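Local coordinates for Nrps/pks (Streptomyces albus, PDB 4OPF), which probably catalyses decarboxylative Claisen condensation to extend the growing polyketide chain, as a ketosynthase domain of the oxazolomycin assembly line, at residues 285-297 against 314-328. Residues are numbered along the deposited sequence; the frame is centred on the assembly and turned at random.
Sequences AADDVTYIETNAA and YRDGSDTPCSLGSVK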
loop_
_atom_site.group_PDB
_atom_site.type_symbol
_atom_site.label_atom_id
_atom_site.label_comp_id
_atom_site.label_asym_id
_atom_site.label_seq_id
_atom_site.Cartn_x
_atom_site.Cartn_y
_atom_site.Cartn_z
ATOM N N ALA A 285 17.739 6.471 21.059
ATOM C CA ALA A 285 18.753 5.484 21.408
ATOM C C ALA A 285 18.085 4.132 21.654
ATOM O O ALA A 285 17.018 4.056 22.237
ATOM C CB ALA A 285 19.519 5.952 22.639
ATOM N N ALA A 286 18.710 3.055 21.233
ATOM C CA ALA A 286 18.187 1.720 21.533
ATOM C C ALA A 286 17.893 1.490 23.009
ATOM O O ALA A 286 16.898 0.861 23.354
ATOM C CB ALA A 286 19.196 0.676 21.058
ATOM N N ASP A 287 18.783 1.933 23.882
ATOM C CA ASP A 287 18.600 1.756 25.321
ATOM C C ASP A 287 17.385 2.469 25.900
ATOM O O ASP A 287 16.958 2.159 26.998
ATOM C CB ASP A 287 19.847 2.263 26.065
ATOM C CG ASP A 287 20.926 1.182 26.265
ATOM O OD1 ASP A 287 20.695 -0.029 26.144
ATOM O OD2 ASP A 287 22.066 1.573 26.573
ATOM N N ASP A 288 16.846 3.459 25.191
ATOM C CA ASP A 288 15.675 4.151 25.651
ATOM C C ASP A 288 14.398 3.375 25.424
ATOM O O ASP A 288 13.390 3.707 26.046
ATOM C CB ASP A 288 15.567 5.526 25.008
ATOM C CG ASP A 288 16.644 6.490 25.527
ATOM O OD1 ASP A 288 17.085 6.357 26.661
ATOM O OD2 ASP A 288 17.035 7.372 24.783
ATOM N N VAL A 289 14.430 2.362 24.569
ATOM C CA VAL A 289 13.226 1.533 24.329
ATOM C C VAL A 289 13.199 0.494 25.454
ATOM O O VAL A 289 14.068 -0.345 25.550
ATOM C CB VAL A 289 13.245 0.881 22.951
ATOM C CG1 VAL A 289 12.009 0.026 22.708
ATOM C CG2 VAL A 289 13.372 1.936 21.853
ATOM N N THR A 290 12.164 0.583 26.264
ATOM C CA THR A 290 12.018 -0.137 27.520
ATOM C C THR A 290 11.219 -1.428 27.417
ATOM O O THR A 290 11.423 -2.353 28.223
ATOM C CB THR A 290 11.333 0.803 28.517
ATOM O OG1 THR A 290 12.170 1.933 28.683
ATOM C CG2 THR A 290 11.055 0.185 29.867
ATOM N N TYR A 291 10.308 -1.503 26.459
ATOM C CA TYR A 291 9.435 -2.653 26.309
ATOM C C TYR A 291 9.251 -2.969 24.829
ATOM O O TYR A 291 9.113 -2.058 24.026
ATOM C CB TYR A 291 8.072 -2.314 26.893
ATOM C CG TYR A 291 7.070 -3.452 26.884
ATOM C CD1 TYR A 291 7.041 -4.342 27.920
ATOM C CD2 TYR A 291 6.171 -3.648 25.818
ATOM C CE1 TYR A 291 6.152 -5.384 27.969
ATOM C CE2 TYR A 291 5.276 -4.725 25.835
ATOM C CZ TYR A 291 5.254 -5.566 26.921
ATOM O OH TYR A 291 4.378 -6.631 27.039
ATOM N N ILE A 292 9.260 -4.246 24.475
ATOM C CA ILE A 292 8.967 -4.706 23.140
ATOM C C ILE A 292 7.827 -5.744 23.195
ATOM O O ILE A 292 7.939 -6.775 23.862
ATOM C CB ILE A 292 10.188 -5.351 22.526
ATOM C CG1 ILE A 292 11.347 -4.331 22.548
ATOM C CG2 ILE A 292 9.935 -5.833 21.123
ATOM C CD1 ILE A 292 12.598 -4.880 21.996
ATOM N N GLU A 293 6.744 -5.436 22.498
ATOM C CA GLU A 293 5.740 -6.413 22.124
ATOM C C GLU A 293 6.312 -7.226 20.938
ATOM O O GLU A 293 6.352 -6.769 19.802
ATOM C CB GLU A 293 4.444 -5.710 21.765
ATOM C CG GLU A 293 3.348 -6.586 21.094
ATOM C CD GLU A 293 2.632 -7.556 22.033
ATOM O OE1 GLU A 293 2.837 -7.409 23.287
ATOM O OE2 GLU A 293 1.868 -8.471 21.520
ATOM N N THR A 294 6.702 -8.453 21.227
ATOM C CA THR A 294 7.458 -9.295 20.346
ATOM C C THR A 294 6.533 -9.924 19.294
ATOM O O THR A 294 5.328 -9.985 19.457
ATOM C CB THR A 294 8.125 -10.460 21.119
ATOM O OG1 THR A 294 7.114 -11.263 21.764
ATOM C CG2 THR A 294 9.072 -9.945 22.169
ATOM N N ASN A 295 7.141 -10.444 18.246
ATOM C CA ASN A 295 6.446 -11.216 17.246
ATOM C C ASN A 295 5.840 -12.476 17.800
ATOM O O ASN A 295 4.693 -12.798 17.531
ATOM C CB ASN A 295 7.375 -11.583 16.129
ATOM C CG ASN A 295 6.647 -12.299 15.022
ATOM O OD1 ASN A 295 5.643 -11.821 14.529
ATOM N ND2 ASN A 295 7.107 -13.487 14.685
ATOM N N ALA A 296 6.625 -13.201 18.567
ATOM C CA ALA A 296 6.122 -14.333 19.315
ATOM C C ALA A 296 5.499 -15.382 18.433
ATOM O O ALA A 296 4.327 -15.700 18.528
ATOM C CB ALA A 296 5.149 -13.859 20.395
ATOM N N ALA A 297 6.305 -15.944 17.567
ATOM C CA ALA A 297 5.803 -16.902 16.587
ATOM C C ALA A 297 5.247 -18.148 17.270
ATOM O O ALA A 297 4.331 -18.734 16.770
ATOM C CB ALA A 297 6.919 -17.303 15.622
ATOM N N TYR A 314 18.986 -4.106 20.054
ATOM C CA TYR A 314 18.555 -3.228 21.157
ATOM C C TYR A 314 19.515 -3.136 22.340
ATOM O O TYR A 314 19.539 -2.099 23.032
ATOM C CB TYR A 314 17.164 -3.668 21.678
ATOM C CG TYR A 314 16.067 -3.057 20.865
ATOM C CD1 TYR A 314 15.712 -1.781 21.103
ATOM C CD2 TYR A 314 15.423 -3.732 19.869
ATOM C CE1 TYR A 314 14.713 -1.185 20.424
ATOM C CE2 TYR A 314 14.435 -3.129 19.125
ATOM C CZ TYR A 314 14.076 -1.858 19.418
ATOM O OH TYR A 314 13.165 -1.124 18.722
ATOM N N ARG A 315 20.281 -4.198 22.556
ATOM C CA ARG A 315 21.150 -4.331 23.730
ATOM C C ARG A 315 22.576 -4.800 23.419
ATOM O O ARG A 315 23.171 -5.547 24.188
ATOM C CB ARG A 315 20.503 -5.237 24.797
ATOM C CG ARG A 315 19.235 -4.643 25.448
ATOM C CD ARG A 315 19.453 -3.278 26.087
ATOM N NE ARG A 315 18.238 -2.804 26.737
ATOM C CZ ARG A 315 17.329 -1.993 26.184
ATOM N NH1 ARG A 315 17.449 -1.533 24.965
ATOM N NH2 ARG A 315 16.259 -1.653 26.867
ATOM N N ASP A 316 23.127 -4.338 22.307
ATOM C CA ASP A 316 24.460 -4.757 21.903
ATOM C C ASP A 316 25.461 -4.051 22.791
ATOM O O ASP A 316 25.561 -2.852 22.738
ATOM C CB ASP A 316 24.694 -4.400 20.423
ATOM C CG ASP A 316 25.933 -5.036 19.885
ATOM O OD1 ASP A 316 26.475 -5.913 20.608
ATOM O OD2 ASP A 316 26.434 -4.626 18.808
ATOM N N GLY A 317 26.143 -4.788 23.643
ATOM C CA GLY A 317 27.078 -4.224 24.614
ATOM C C GLY A 317 26.391 -3.449 25.739
ATOM O O GLY A 317 26.995 -2.542 26.306
ATOM N N SER A 318 25.130 -3.786 26.052
ATOM C CA SER A 318 24.385 -3.065 27.074
ATOM C C SER A 318 23.803 -4.007 28.098
ATOM O O SER A 318 23.418 -5.108 27.759
ATOM C CB SER A 318 23.242 -2.274 26.436
ATOM O OG SER A 318 22.413 -1.702 27.410
ATOM N N ASP A 319 23.704 -3.527 29.336
ATOM C CA ASP A 319 23.067 -4.229 30.444
ATOM C C ASP A 319 21.739 -3.591 30.816
ATOM O O ASP A 319 21.158 -3.998 31.794
ATOM C CB ASP A 319 24.007 -4.229 31.689
ATOM C CG ASP A 319 25.390 -4.906 31.400
ATOM O OD1 ASP A 319 25.419 -6.040 30.839
ATOM O OD2 ASP A 319 26.460 -4.308 31.709
ATOM N N THR A 320 21.245 -2.594 30.065
ATOM C CA THR A 320 20.003 -1.950 30.443
ATOM C C THR A 320 18.835 -2.967 30.316
ATOM O O THR A 320 18.708 -3.595 29.270
ATOM C CB THR A 320 19.739 -0.756 29.501
ATOM O OG1 THR A 320 20.779 0.212 29.625
ATOM C CG2 THR A 320 18.419 -0.079 29.774
ATOM N N PRO A 321 17.973 -3.111 31.341
ATOM C CA PRO A 321 16.856 -4.040 31.193
ATOM C C PRO A 321 16.018 -3.771 29.935
ATOM O O PRO A 321 15.881 -2.618 29.476
ATOM C CB PRO A 321 16.012 -3.771 32.459
ATOM C CG PRO A 321 17.083 -3.471 33.486
ATOM C CD PRO A 321 18.015 -2.556 32.714
ATOM N N CYS A 322 15.523 -4.840 29.336
ATOM C CA CYS A 322 14.553 -4.733 28.242
ATOM C C CYS A 322 13.444 -5.732 28.492
ATOM O O CYS A 322 13.696 -6.920 28.527
ATOM C CB CYS A 322 15.187 -4.995 26.879
ATOM S SG CYS A 322 14.100 -4.563 25.463
ATOM N N SER A 323 12.228 -5.218 28.662
ATOM C CA SER A 323 11.089 -6.002 29.000
ATOM C C SER A 323 10.313 -6.480 27.753
ATOM O O SER A 323 10.024 -5.694 26.879
ATOM C CB SER A 323 10.240 -5.162 29.937
ATOM O OG SER A 323 9.207 -5.955 30.428
ATOM N N LEU A 324 10.075 -7.778 27.638
ATOM C CA LEU A 324 9.448 -8.390 26.468
ATOM C C LEU A 324 8.094 -8.939 26.832
ATOM O O LEU A 324 7.900 -9.493 27.922
ATOM C CB LEU A 324 10.273 -9.560 25.927
ATOM C CG LEU A 324 11.742 -9.278 25.614
ATOM C CD1 LEU A 324 12.363 -10.429 24.861
ATOM C CD2 LEU A 324 11.920 -8.032 24.795
ATOM N N GLY A 325 7.178 -8.822 25.896
ATOM C CA GLY A 325 5.860 -9.363 26.021
ATOM C C GLY A 325 5.178 -9.801 24.717
ATOM O O GLY A 325 5.763 -9.789 23.614
ATOM N N SER A 326 3.948 -10.270 24.890
ATOM C CA SER A 326 3.075 -10.669 23.801
ATOM C C SER A 326 1.634 -10.745 24.242
ATOM O O SER A 326 1.364 -11.358 25.280
ATOM C CB SER A 326 3.505 -12.085 23.339
ATOM O OG SER A 326 2.603 -12.556 22.339
ATOM N N VAL A 327 0.682 -10.328 23.383
ATOM C CA VAL A 327 -0.739 -10.467 23.656
ATOM C C VAL A 327 -1.251 -11.836 23.345
ATOM O O VAL A 327 -2.395 -12.160 23.683
ATOM C CB VAL A 327 -1.666 -9.521 22.836
ATOM C CG1 VAL A 327 -1.443 -8.128 23.254
ATOM C CG2 VAL A 327 -1.410 -9.576 21.344
ATOM N N LYS A 328 -0.481 -12.608 22.605
ATOM C CA LYS A 328 -1.046 -13.860 22.081
ATOM C C LYS A 328 -1.488 -14.873 23.148
ATOM O O LYS A 328 -2.496 -15.535 22.980
ATOM C CB LYS A 328 -0.084 -14.521 21.119
ATOM C CG LYS A 328 0.131 -13.686 19.878
ATOM C CD LYS A 328 0.943 -14.450 18.860
ATOM C CE LYS A 328 1.404 -13.504 17.769
ATOM N NZ LYS A 328 2.225 -14.313 16.820
HETATM O O HOH W 1 21.914 -0.403 23.466
HETATM O O HOH W 2 12.675 -2.495 30.661
HETATM O O HOH W 3 2.872 -10.954 20.125
#
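Tyr291 pairs with Ser323, Ile292 with Leu324 and Glu293 with Gly325 in a parallel ladder, its strand segments 20° apart, which illustrates how a crossover pair is tied at both ends by side chains bonded to main-chain atoms. Thr294 N and OG1 reach Gly325 O from opposite faces of its plane. Before the strands Arg315, bent at chi2 (-56°), donates to five carbonyls, fixing its rotation: NH2 meets Val289 O nearly straight (164°) in the guanidinium plane, NH1 makes a bent bond to Ala286 O from the face opposite Val289 N, and NH1, NE and NH2 also serve Tyr314 O, Thr320 O and Pro321 O. Asp287 OD1, over one guanidinium face and 3.8 Å from Arg315 NE, adds a long, charge-only salt bridge and accepts from Ser318 OG. Were Arg315 an alanine, Val289 O would probably lose its guanidinium donor and Asp287 its nearby positive charge. Ile292 CD1 sits over the Tyr314 ring, a CH-pi contact. At the far end Glu293 OE2 accepts from Val327 N, and Lys328 NZ binds Asn295 O and Ala296 O. The strands and intervening helix 300-314 form a beta-alpha-beta crossover of the thiolase-type fold; helix 338-352 brings Lys345 to Glu293 OE1, and strand 390-396 flanks strand 291-293.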